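Local coordinates for Lin2634 protein (Listeria innocua, PDB 3MZO) that binds calcium at an HD-type metal site and is probably a phosphohydrolase related to the YfbR-like 5'-deoxynucleotidases, at residues B[62-67]-B[124-129]; B[144-149]-B[161-166]. All blocks are in the same frame, centred on the assembly; numbering follows the deposited sequence. Where two conformers were deposited one is given.

Contact 1 of 2, residues B[62-67]-B[124-129]; sequences YEKALN and GKDSTL
In the all-helical HD-domain fold, K64 on helix 58-67, the helix that leads into the metal ligands H68 and D69, reaches across to G124, D126 and T128 in the loop before helix 129-151. The lysine runs past G124, where the backbones come near enough for the CA atoms of K64 and G124 to lie 5.0 Å apart. Its chain is extended as far as CE and then bends (chi4 -63°), which turns NZ onto two acceptors. One is the carbonyl of G124, with K64 NZ 2.8 Å from G124 O and tilted somewhat from the carbonyl plane. The other is the carboxylate of D126 in a salt bridge, K64 NZ to D126 OD2 2.9 Å; here the ammonium sits above the carboxylate plane, and the two side chains cross at about a right angle. K64 CE also brushes T128 OG1 at 3.8 Å, while E130 and L134 of helix 129-151 also pack on the lysine. The second carboxylate oxygen organises the loop itself. D126 OD1 takes the backbone N of T128, closing an Asx turn, and T128 stands at the N-cap of helix 129-151, its OG1 bonded to G131 N. T128 OG1 also donates to D126 OD1, 2.6 Å away and on the syn side, 17° out of the carboxylate plane, so OD1 accepts from both the N and the hydroxyl of T128.

Contact 2 of 2, residues B[144-149]-B[161-166]; sequences YESFGE and EIYSEA
F147 and Y163 lie side by side and point the same way, while S146 points from helix 129-151 toward the backbone of helix 158-172; the two helices run roughly antiparallel (144° between the short segments, axes 8.6 Å apart at closest approach). In both aromatic residues CG is anti to the backbone N (chi1 179° in F147, 176° in Y163), and this shared torsion sends the two rings off the same side of the helix pair. They meet without stacking: F147 CD1 is 4.0 Å from Y163 CE2, an atom that lies at the edge of the phenylalanine ring, near its plane. Nearer the axes, S146 faces Y163, their CA atoms 5.6 Å apart. The hydroxyl comes to the tyrosine at its ring edge, in the ring plane, with S146 OG 3.3 Å from Y163 CB. This is a van der Waals approach; that oxygen is hydrogen-bonded within its own helix, to the carbonyl oxygens of L142 and L143. No hydrogen bond joins the two segments here. I162 meets S146 chiefly through CG2, 3.8 Å from S146 CB, and it packs on the serine away from the aromatic pair. All four residues are buried. The contact joins helix 129-151 to helix 158-172; M190 of helix 177-191 touches F147, L187 touches Y163, and helix 201-211 adds L201 against both aromatic side chains and T205, whose OG1 is hydrogen-bonded to Y163 OH.

Overall arrangement
Both contacts involve helix 129-151, which carries the calcium ligand D138: contact 1 anchors the loop leading into its N-terminal end, and contact 2 packs its later turns against helix 158-172. Their centres are 22 Å apart, on opposite sides of the chain's centre, and their nearest atoms stay about 9 Å from each other. H34, H68, D69 and D138 form the calcium site. In contact 1, G124 lies about 8 Å from a bound calcium ion and about 6 Å from the side chain of H68; in contact 2, the side chain of I162 is about 11 Å from a bound calcium ion. K125, in the 124-129 loop though not touching 62-67, forms a salt bridge with D138.

Contact 1 of 2, residues B[62-67]-B[124-129]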
loop_
_atom_site.group_PDB
_atom_site.type_symbol
_atom_site.label_atom_id
_atom_site.label_comp_id
_atom_site.label_asym_id
_atom_site.label_seq_id
_atom_site.Cartn_x
_atom_site.Cartn_y
_atom_site.Cartn_z
ATOM N N TYR B 62 -9.923 -20.566 -24.700
ATOM C CA TYR B 62 -10.096 -19.317 -23.966
ATOM C C TYR B 62 -10.892 -19.486 -22.690
ATOM O O TYR B 62 -10.525 -18.920 -21.654
ATOM C CB TYR B 62 -10.793 -18.269 -24.832
ATOM C CG TYR B 62 -9.890 -17.564 -25.820
ATOM C CD1 TYR B 62 -8.821 -16.753 -25.401
ATOM C CD2 TYR B 62 -10.143 -17.648 -27.170
ATOM C CE1 TYR B 62 -8.015 -16.075 -26.347
ATOM C CE2 TYR B 62 -9.365 -16.992 -28.101
ATOM C CZ TYR B 62 -8.313 -16.221 -27.713
ATOM O OH TYR B 62 -7.609 -15.586 -28.711
ATOM N N GLU B 63 -12.000 -20.202 -22.770
ATOM C CA GLU B 63 -12.838 -20.385 -21.600
ATOM C C GLU B 63 -12.112 -21.142 -20.466
ATOM O O GLU B 63 -12.291 -20.805 -19.309
ATOM C CB GLU B 63 -14.205 -21.000 -21.954
ATOM C CG GLU B 63 -14.207 -22.441 -22.215
ATOM C CD GLU B 63 -15.525 -22.950 -22.841
ATOM O OE1 GLU B 63 -16.486 -22.160 -23.087
ATOM O OE2 GLU B 63 -15.579 -24.173 -23.063
ATOM N N LYS B 64 -11.283 -22.122 -20.796
ATOM C CA LYS B 64 -10.501 -22.815 -19.778
ATOM C C LYS B 64 -9.485 -21.877 -19.121
ATOM O O LYS B 64 -9.408 -21.815 -17.885
ATOM C CB LYS B 64 -9.771 -24.032 -20.379
ATOM C CG LYS B 64 -10.665 -25.204 -20.705
ATOM C CD LYS B 64 -9.944 -26.224 -21.624
ATOM C CE LYS B 64 -10.794 -27.482 -21.857
ATOM N NZ LYS B 64 -11.031 -28.210 -20.605
ATOM N N ALA B 65 -8.735 -21.122 -19.933
ATOM C CA ALA B 65 -7.679 -20.232 -19.440
ATOM C C ALA B 65 -8.236 -19.035 -18.680
ATOM O O ALA B 65 -7.715 -18.663 -17.612
ATOM C CB ALA B 65 -6.798 -19.755 -20.595
ATOM N N LEU B 66 -9.307 -18.444 -19.200
ATOM C CA LEU B 66 -9.872 -17.247 -18.609
ATOM C C LEU B 66 -10.441 -17.486 -17.205
ATOM O O LEU B 66 -10.249 -16.674 -16.304
ATOM C CB LEU B 66 -10.974 -16.653 -19.507
ATOM C CG LEU B 66 -11.505 -15.306 -19.007
ATOM C CD1 LEU B 66 -10.435 -14.212 -19.127
ATOM C CD2 LEU B 66 -12.805 -14.939 -19.752
ATOM N N ASN B 67 -11.143 -18.597 -17.044
ATOM C CA ASN B 67 -11.917 -18.879 -15.853
ATOM C C ASN B 67 -11.259 -19.809 -14.835
ATOM O O ASN B 67 -11.841 -20.065 -13.815
ATOM C CB ASN B 67 -13.248 -19.470 -16.278
ATOM C CG ASN B 67 -13.976 -18.578 -17.297
ATOM O OD1 ASN B 67 -14.284 -17.430 -17.004
ATOM N ND2 ASN B 67 -14.233 -19.106 -18.485
ATOM N N GLY B 124 -10.531 -27.213 -15.719
ATOM C CA GLY B 124 -10.181 -27.052 -17.118
ATOM C C GLY B 124 -9.057 -27.951 -17.599
ATOM O O GLY B 124 -8.934 -28.189 -18.802
ATOM N N LYS B 125 -8.216 -28.396 -16.676
ATOM C CA LYS B 125 -7.061 -29.226 -17.001
ATOM C C LYS B 125 -7.458 -30.667 -17.230
ATOM O O LYS B 125 -7.261 -31.509 -16.379
ATOM C CB LYS B 125 -5.982 -29.118 -15.906
ATOM C CG LYS B 125 -5.522 -27.631 -15.715
ATOM C CD LYS B 125 -4.343 -27.454 -14.755
ATOM C CE LYS B 125 -4.242 -25.977 -14.317
ATOM N NZ LYS B 125 -3.062 -25.697 -13.456
ATOM N N ASP B 126 -8.009 -30.941 -18.400
ATOM C CA ASP B 126 -8.372 -32.299 -18.796
ATOM C C ASP B 126 -7.393 -32.744 -19.880
ATOM O O ASP B 126 -6.423 -32.044 -20.163
ATOM C CB ASP B 126 -9.819 -32.327 -19.268
ATOM C CG ASP B 126 -10.074 -31.457 -20.485
ATOM O OD1 ASP B 126 -9.127 -31.127 -21.258
ATOM O OD2 ASP B 126 -11.267 -31.129 -20.685
ATOM N N SER B 127 -7.650 -33.859 -20.535
ATOM C CA SER B 127 -6.673 -34.365 -21.484
ATOM C C SER B 127 -6.957 -33.928 -22.921
ATOM O O SER B 127 -6.338 -34.434 -23.857
ATOM C CB SER B 127 -6.600 -35.897 -21.390
ATOM O OG SER B 127 -7.882 -36.453 -21.592
ATOM N N THR B 128 -7.891 -33.009 -23.123
ATOM C CA THR B 128 -8.085 -32.445 -24.463
ATOM C C THR B 128 -6.885 -31.559 -24.772
ATOM O O THR B 128 -6.138 -31.163 -23.859
ATOM C CB THR B 128 -9.360 -31.604 -24.573
ATOM O OG1 THR B 128 -9.230 -30.420 -23.774
ATOM C CG2 THR B 128 -10.610 -32.434 -24.144
ATOM N N LEU B 129 -6.715 -31.225 -26.050
ATOM C CA LEU B 129 -5.645 -30.337 -26.456
ATOM C C LEU B 129 -5.737 -29.027 -25.674
ATOM O O LEU B 129 -4.719 -28.523 -25.187
ATOM C CB LEU B 129 -5.685 -30.057 -27.960
ATOM C CG LEU B 129 -4.645 -29.075 -28.500
ATOM C CD1 LEU B 129 -3.208 -29.599 -28.260
ATOM C CD2 LEU B 129 -4.923 -28.823 -30.003
#

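Contact 2 of 2, residues B[144-149]-B[161-166]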
loop_
_atom_site.group_PDB
_atom_site.type_symbol
_atom_site.label_atom_id
_atom_site.label_comp_id
_atom_site.label_asym_id
_atom_site.label_seq_id
_atom_site.Cartn_x
_atom_site.Cartn_y
_atom_site.Cartn_z
ATOM N N TYR B 144 7.539 -17.753 -15.004
ATOM C CA TYR B 144 7.892 -16.313 -15.120
ATOM C C TYR B 144 7.880 -15.564 -13.771
ATOM O O TYR B 144 8.750 -14.721 -13.498
ATOM C CB TYR B 144 7.001 -15.604 -16.184
ATOM C CG TYR B 144 7.616 -15.716 -17.564
ATOM C CD1 TYR B 144 7.487 -16.884 -18.311
ATOM C CD2 TYR B 144 8.382 -14.669 -18.095
ATOM C CE1 TYR B 144 8.093 -17.008 -19.562
ATOM C CE2 TYR B 144 8.980 -14.775 -19.341
ATOM C CZ TYR B 144 8.819 -15.957 -20.066
ATOM O OH TYR B 144 9.382 -16.087 -21.294
ATOM N N GLU B 145 6.879 -15.830 -12.948
ATOM C CA GLU B 145 6.786 -15.152 -11.639
ATOM C C GLU B 145 7.966 -15.563 -10.765
ATOM O O GLU B 145 8.563 -14.748 -10.126
ATOM C CB GLU B 145 5.547 -15.565 -10.867
ATOM C CG GLU B 145 4.213 -15.038 -11.284
ATOM C CD GLU B 145 3.083 -15.662 -10.428
ATOM O OE1 GLU B 145 3.097 -16.905 -10.248
ATOM O OE2 GLU B 145 2.173 -14.929 -9.961
ATOM N N SER B 146 8.296 -16.851 -10.743
ATOM C CA SER B 146 9.351 -17.324 -9.872
ATOM C C SER B 146 10.721 -16.884 -10.436
ATOM O O SER B 146 11.640 -16.502 -9.683
ATOM C CB SER B 146 9.244 -18.835 -9.668
ATOM O OG SER B 146 9.538 -19.549 -10.860
ATOM N N PHE B 147 10.822 -16.904 -11.766
ATOM C CA PHE B 147 12.003 -16.453 -12.483
ATOM C C PHE B 147 12.308 -15.001 -12.136
ATOM O O PHE B 147 13.456 -14.650 -11.844
ATOM C CB PHE B 147 11.770 -16.616 -13.998
ATOM C CG PHE B 147 12.902 -16.152 -14.844
ATOM C CD1 PHE B 147 13.936 -17.014 -15.159
ATOM C CD2 PHE B 147 12.924 -14.861 -15.347
ATOM C CE1 PHE B 147 15.016 -16.589 -15.972
ATOM C CE2 PHE B 147 13.991 -14.425 -16.160
ATOM C CZ PHE B 147 15.042 -15.293 -16.461
ATOM N N GLY B 148 11.274 -14.176 -12.153
ATOM C CA GLY B 148 11.413 -12.760 -11.842
ATOM C C GLY B 148 12.004 -12.579 -10.465
ATOM O O GLY B 148 12.920 -11.807 -10.290
ATOM N N GLU B 149 11.482 -13.311 -9.487
ATOM C CA GLU B 149 11.987 -13.221 -8.121
ATOM C C GLU B 149 13.447 -13.676 -7.991
ATOM O O GLU B 149 14.258 -13.034 -7.306
ATOM C CB GLU B 149 11.051 -13.974 -7.164
ATOM C CG GLU B 149 9.619 -13.345 -7.101
ATOM C CD GLU B 149 9.611 -11.884 -6.627
ATOM O OE1 GLU B 149 10.314 -11.576 -5.647
ATOM O OE2 GLU B 149 8.868 -11.048 -7.198
ATOM N N GLU B 161 12.488 -23.516 -5.941
ATOM C CA GLU B 161 11.696 -24.741 -5.892
ATOM C C GLU B 161 10.474 -24.671 -6.795
ATOM O O GLU B 161 10.131 -25.657 -7.459
ATOM C CB GLU B 161 11.261 -25.056 -4.453
ATOM C CG GLU B 161 12.417 -25.434 -3.517
ATOM C CD GLU B 161 12.045 -25.294 -2.023
ATOM O OE1 GLU B 161 10.831 -25.298 -1.681
ATOM O OE2 GLU B 161 12.977 -25.162 -1.189
ATOM N N ILE B 162 9.814 -23.524 -6.823
ATOM C CA ILE B 162 8.655 -23.313 -7.702
ATOM C C ILE B 162 9.081 -23.402 -9.193
ATOM O O ILE B 162 8.426 -24.034 -10.002
ATOM C CB ILE B 162 7.990 -21.927 -7.416
ATOM C CG1 ILE B 162 7.341 -21.918 -6.012
ATOM C CG2 ILE B 162 6.939 -21.575 -8.488
ATOM C CD1 ILE B 162 7.072 -20.526 -5.416
ATOM N N TYR B 163 10.172 -22.728 -9.526
ATOM C CA TYR B 163 10.698 -22.709 -10.868
ATOM C C TYR B 163 11.013 -24.148 -11.325
ATOM O O TYR B 163 10.633 -24.579 -12.432
ATOM C CB TYR B 163 11.960 -21.828 -10.898
ATOM C CG TYR B 163 12.677 -21.798 -12.223
ATOM C CD1 TYR B 163 13.669 -22.739 -12.520
ATOM C CD2 TYR B 163 12.359 -20.847 -13.186
ATOM C CE1 TYR B 163 14.343 -22.714 -13.739
ATOM C CE2 TYR B 163 13.027 -20.812 -14.407
ATOM C CZ TYR B 163 14.010 -21.754 -14.682
ATOM O OH TYR B 163 14.667 -21.722 -15.890
ATOM N N SER B 164 11.669 -24.896 -10.441
ATOM C CA SER B 164 12.061 -26.266 -10.738
ATOM C C SER B 164 10.844 -27.149 -11.018
ATOM O O SER B 164 10.823 -27.908 -11.999
ATOM C CB SER B 164 12.899 -26.809 -9.591
ATOM O OG SER B 164 14.063 -26.020 -9.450
ATOM N N GLU B 165 9.826 -27.020 -10.175
ATOM C CA GLU B 165 8.604 -27.792 -10.316
ATOM C C GLU B 165 7.886 -27.429 -11.591
ATOM O O GLU B 165 7.406 -28.320 -12.296
ATOM C CB GLU B 165 7.673 -27.575 -9.124
ATOM C CG GLU B 165 6.353 -28.409 -9.139
ATOM C CD GLU B 165 5.225 -27.863 -10.081
ATOM O OE1 GLU B 165 5.089 -26.621 -10.287
ATOM O OE2 GLU B 165 4.454 -28.701 -10.608
ATOM N N ALA B 166 7.804 -26.128 -11.872
ATOM C CA ALA B 166 7.112 -25.638 -13.047
ATOM C C ALA B 166 7.812 -26.139 -14.315
ATOM O O ALA B 166 7.164 -26.742 -15.170
ATOM C CB ALA B 166 6.989 -24.084 -13.007
#